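PDB 3MES: choline kinase from Cryptosporidium parvum, which probably phosphorylates choline, and possibly ethanolamine, at the expense of ATP, and binds ADP and magnesium ions. Local coordinates for residues Q351-H354 with I355-A359; T392-A395 with N396-T400. All coordinates share one frame; numbering follows the deposited sequence.

Interaction 1: Q351-H354 with I355-A359; sequences QIVH and IMTKA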
loop_
_atom_site.group_PDB
_atom_site.type_symbol
_atom_site.label_atom_id
_atom_site.label_comp_id
_atom_site.label_asym_id
_atom_site.label_seq_id
_atom_site.Cartn_x
_atom_site.Cartn_y
_atom_site.Cartn_z
ATOM N N GLN B 351 23.168 -6.164 3.305
ATOM C CA GLN B 351 24.167 -5.470 2.509
ATOM C C GLN B 351 23.722 -5.075 1.104
ATOM O O GLN B 351 24.176 -4.119 0.601
ATOM C CB GLN B 351 25.501 -6.235 2.541
ATOM C CG GLN B 351 26.657 -5.614 1.831
ATOM C CD GLN B 351 27.324 -4.437 2.560
ATOM O OE1 GLN B 351 27.434 -3.333 2.032
ATOM N NE2 GLN B 351 27.819 -4.691 3.738
ATOM N N ILE B 352 22.774 -5.796 0.521
ATOM C CA ILE B 352 22.226 -5.423 -0.778
ATOM C C ILE B 352 21.529 -4.063 -0.719
ATOM O O ILE B 352 21.468 -3.341 -1.713
ATOM C CB ILE B 352 21.249 -6.492 -1.315
ATOM C CG1 ILE B 352 20.834 -6.165 -2.749
ATOM C CG2 ILE B 352 20.026 -6.607 -0.415
ATOM C CD1 ILE B 352 19.944 -7.217 -3.373
ATOM N N VAL B 353 21.008 -3.715 0.453
ATOM C CA VAL B 353 20.367 -2.419 0.640
ATOM C C VAL B 353 21.410 -1.322 0.849
ATOM O O VAL B 353 21.370 -0.281 0.195
ATOM C CB VAL B 353 19.384 -2.437 1.823
ATOM C CG1 VAL B 353 18.918 -1.029 2.146
ATOM C CG2 VAL B 353 18.200 -3.339 1.510
ATOM N N HIS B 354 22.344 -1.569 1.762
ATOM C CA HIS B 354 23.430 -0.635 2.027
ATOM C C HIS B 354 24.121 -0.211 0.735
ATOM O O HIS B 354 24.372 0.970 0.517
ATOM C CB HIS B 354 24.441 -1.266 2.985
ATOM C CG HIS B 354 25.600 -0.377 3.318
ATOM N ND1 HIS B 354 26.767 -0.368 2.582
ATOM C CD2 HIS B 354 25.778 0.519 4.319
ATOM C CE1 HIS B 354 27.612 0.500 3.110
ATOM N NE2 HIS B 354 27.036 1.053 4.166
ATOM N N ILE B 355 24.426 -1.179 -0.121
ATOM C CA ILE B 355 25.092 -0.897 -1.388
ATOM C C ILE B 355 24.202 -0.109 -2.347
ATOM O O ILE B 355 24.627 0.899 -2.915
ATOM C CB ILE B 355 25.554 -2.188 -2.083
ATOM C CG1 ILE B 355 26.733 -2.806 -1.334
ATOM C CG2 ILE B 355 25.942 -1.906 -3.525
ATOM C CD1 ILE B 355 27.290 -4.045 -1.997
ATOM N N MET B 356 22.970 -0.573 -2.526
ATOM C CA MET B 356 22.060 0.049 -3.480
ATOM C C MET B 356 21.695 1.469 -3.070
ATOM O O MET B 356 21.543 2.350 -3.915
ATOM C CB MET B 356 20.793 -0.791 -3.662
ATOM C CG MET B 356 19.787 -0.169 -4.614
ATOM S SD MET B 356 18.422 -1.267 -5.034
ATOM C CE MET B 356 17.491 -0.231 -6.161
ATOM N N THR B 357 21.556 1.689 -1.769
ATOM C CA THR B 357 21.202 3.009 -1.269
ATOM C C THR B 357 22.237 4.056 -1.675
ATOM O O THR B 357 21.885 5.148 -2.118
ATOM C CB THR B 357 21.044 3.013 0.257
ATOM O OG1 THR B 357 20.050 2.052 0.634
ATOM C CG2 THR B 357 20.617 4.389 0.740
ATOM N N LYS B 358 23.513 3.720 -1.526
ATOM C CA LYS B 358 24.579 4.657 -1.861
ATOM C C LYS B 358 24.761 4.768 -3.373
ATOM O O LYS B 358 25.134 5.822 -3.889
ATOM C CB LYS B 358 25.889 4.265 -1.167
ATOM C CG LYS B 358 26.461 2.934 -1.614
ATOM C CD LYS B 358 27.276 2.268 -0.505
ATOM C CE LYS B 358 28.532 3.058 -0.173
ATOM N NZ LYS B 358 29.443 2.280 0.719
ATOM N N ALA B 359 24.488 3.678 -4.080
ATOM C CA ALA B 359 24.551 3.679 -5.537
ATOM C C ALA B 359 23.461 4.572 -6.124
ATOM O O ALA B 359 23.700 5.312 -7.078
ATOM C CB ALA B 359 24.428 2.260 -6.080
#
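Val353 and Thr357, one helical turn apart, make the tightly packed side of this contact. The carbonyl oxygen of Val353 takes two bonds from the same residue: Thr357 N reaches Val353 O at 2.8 Å, nearly in line with the C=O bond, and Thr357 OG1 comes to Val353 O at 2.7 Å from above the carbonyl plane. With OG1 turned anti to its own carbonyl carbon (chi1 -57°), the threonine hydroxyl folds back on the preceding turn, so that a buried polar group is satisfied within the helix itself. The Val353 methyl CG1 lies against Thr357 OG1 at 3.6 Å.

The looser, solvent side is at the exposed Gln351, whose amide oxygen OE1 touches CG1 of Ile355 at 3.5 Å, the two side chains crossing at about a right angle. His354 and Lys358 are partly exposed. The lysine chain, bent at chi3 (-66°), passes over the histidine backbone, with Lys358 CD 3.3 Å from His354 O. Lys358 NZ then ends 3.5 Å from His354 CE1, approaching the ring obliquely.

Lys358 also forms a cation-pi contact with Trp420 near the C terminus. Val353 and Thr357 pack on helix 327-342, through Ser335 for the valine and Lys331 and Ile334 for the threonine, while Ile355 and Met356 meet Ser257 in the loop preceding strand 262-265.

Interaction 2: T392-A395 with N396-T400; sequences TEYA and NTRFT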
loop_
_atom_site.group_PDB
_atom_site.type_symbol
_atom_site.label_atom_id
_atom_site.label_comp_id
_atom_site.label_asym_id
_atom_site.label_seq_id
_atom_site.Cartn_x
_atom_site.Cartn_y
_atom_site.Cartn_z
ATOM N N THR B 392 12.777 29.153 -16.199
ATOM C CA THR B 392 14.186 29.550 -16.172
ATOM C C THR B 392 14.749 29.504 -14.756
ATOM O O THR B 392 15.851 29.001 -14.531
ATOM C CB THR B 392 14.399 30.964 -16.743
ATOM O OG1 THR B 392 13.931 31.016 -18.097
ATOM C CG2 THR B 392 15.872 31.324 -16.717
ATOM N N GLU B 393 13.991 30.032 -13.802
ATOM C CA GLU B 393 14.423 30.027 -12.411
ATOM C C GLU B 393 14.483 28.601 -11.878
ATOM O O GLU B 393 15.348 28.270 -11.065
ATOM C CB GLU B 393 13.489 30.877 -11.547
ATOM C CG GLU B 393 13.987 31.081 -10.124
ATOM C CD GLU B 393 15.372 31.699 -10.079
ATOM O OE1 GLU B 393 15.718 32.455 -11.013
ATOM O OE2 GLU B 393 16.115 31.428 -9.112
ATOM N N TYR B 394 13.564 27.756 -12.338
ATOM C CA TYR B 394 13.537 26.365 -11.901
ATOM C C TYR B 394 14.751 25.603 -12.416
ATOM O O TYR B 394 15.304 24.757 -11.716
ATOM C CB TYR B 394 12.252 25.663 -12.345
ATOM C CG TYR B 394 12.206 24.206 -11.945
ATOM C CD1 TYR B 394 12.034 23.838 -10.617
ATOM C CD2 TYR B 394 12.344 23.199 -12.890
ATOM C CE1 TYR B 394 11.999 22.511 -10.243
ATOM C CE2 TYR B 394 12.307 21.868 -12.525
ATOM C CZ TYR B 394 12.133 21.530 -11.200
ATOM O OH TYR B 394 12.093 20.206 -10.829
ATOM N N ALA B 395 15.156 25.906 -13.644
ATOM C CA ALA B 395 16.333 25.287 -14.234
ATOM C C ALA B 395 17.584 25.695 -13.461
ATOM O O ALA B 395 18.426 24.858 -13.136
ATOM C CB ALA B 395 16.457 25.670 -15.697
ATOM N N ASN B 396 17.696 26.987 -13.169
ATOM C CA ASN B 396 18.797 27.499 -12.362
ATOM C C ASN B 396 18.921 26.725 -11.058
ATOM O O ASN B 396 20.022 26.443 -10.589
ATOM C CB ASN B 396 18.584 28.981 -12.046
ATOM C CG ASN B 396 18.896 29.881 -13.222
ATOM O OD1 ASN B 396 18.566 31.067 -13.212
ATOM N ND2 ASN B 396 19.539 29.324 -14.242
ATOM N N THR B 397 17.777 26.383 -10.479
ATOM C CA THR B 397 17.750 25.676 -9.208
ATOM C C THR B 397 18.254 24.242 -9.352
ATOM O O THR B 397 19.136 23.810 -8.606
ATOM C CB THR B 397 16.339 25.690 -8.590
ATOM O OG1 THR B 397 15.891 27.045 -8.467
ATOM C CG2 THR B 397 16.349 25.042 -7.214
ATOM N N ARG B 398 17.706 23.509 -10.317
ATOM C CA ARG B 398 18.132 22.130 -10.543
ATOM C C ARG B 398 19.631 22.067 -10.829
ATOM O O ARG B 398 20.329 21.182 -10.328
ATOM C CB ARG B 398 17.344 21.480 -11.682
ATOM C CG ARG B 398 15.836 21.443 -11.473
ATOM C CD ARG B 398 15.454 20.900 -10.099
ATOM N NE ARG B 398 16.021 19.581 -9.824
ATOM C CZ ARG B 398 15.395 18.429 -10.049
ATOM N NH1 ARG B 398 14.175 18.418 -10.570
ATOM N NH2 ARG B 398 15.997 17.282 -9.758
ATOM N N PHE B 399 20.122 23.007 -11.633
ATOM C CA PHE B 399 21.547 23.071 -11.939
ATOM C C PHE B 399 22.345 23.360 -10.672
ATOM O O PHE B 399 23.287 22.644 -10.346
ATOM C CB PHE B 399 21.844 24.131 -13.006
ATOM C CG PHE B 399 21.296 23.798 -14.367
ATOM C CD1 PHE B 399 21.049 22.483 -14.729
ATOM C CD2 PHE B 399 21.050 24.798 -15.292
ATOM C CE1 PHE B 399 20.550 22.174 -15.980
ATOM C CE2 PHE B 399 20.554 24.496 -16.545
ATOM C CZ PHE B 399 20.304 23.181 -16.890
ATOM N N THR B 400 21.958 24.412 -9.961
ATOM C CA THR B 400 22.576 24.735 -8.684
ATOM C C THR B 400 22.686 23.479 -7.824
ATOM O O THR B 400 23.756 23.158 -7.310
ATOM C CB THR B 400 21.763 25.800 -7.918
ATOM O OG1 THR B 400 21.764 27.030 -8.654
ATOM C CG2 THR B 400 22.356 26.043 -6.538
#
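Tyr394 and Arg398 share an i to i+4 backbone bond, Arg398 N to Tyr394 O at 3.0 Å, one of a regular alpha-helical series running from Thr392 to Thr400. Their side chains lie together, pointing the same way. CG of the arginine sits over one face of the tyrosine ring, toward its rim, in a CH-pi contact with Arg398 CG 3.9 Å from the Tyr394 ring centroid. Bends at chi2 (-49°) and chi3 (-55°) curl the arginine round the phenol, bringing Arg398 NH1 to Tyr394 OH at 2.8 Å. The hydroxyl lies near the guanidinium plane, and ring and guanidinium planes are turned 75° apart.

Tyr394 is part of the decamethonium pocket of this choline/ethanolamine kinase family member and touches the bound ion; Arg398 stands behind it. The tyrosine OH is also hydrogen-bonded to Tyr309, another pocket residue, whereas Arg398 is anchored by His368 and Ser367, so several bonds fix the ring and guanidinium.

On another side of the helix, Thr397 OG1 and N grip Glu393 O from opposite faces of its carbonyl plane, Thr397 OG1 at 2.9 Å from Glu393 O. The Phe399 ring presents a face to Ala395 O, with Phe399 CG 3.3 Å from that oxygen, and Phe399 CE2 touches Ala395 CB at 4.3 Å. Phe399 continues the apolar packing onto Leu224 and Ile228 of helix 222-231 and Ile376 of helix 364-376.

In the fold
Followed from the N terminus, the chain makes interaction 1 in helix 351-362, runs through helix 364-376, and then makes interaction 2 in helix 391-411. Each is a contact within one helix, so neither closes a long loop; they come in series and neither nest nor cross. They are about 29 Å apart between centres and about 14 Å between nearest atoms, so the two do not meet. Interaction 1 joins its helix to helix 327-342, far from the ligand and metal sites. Interaction 2 supplies Tyr394 to the decamethonium pocket. Helix 364-376, which contributes Trp371 and Trp374 to that pocket, lies between the two contacts in sequence.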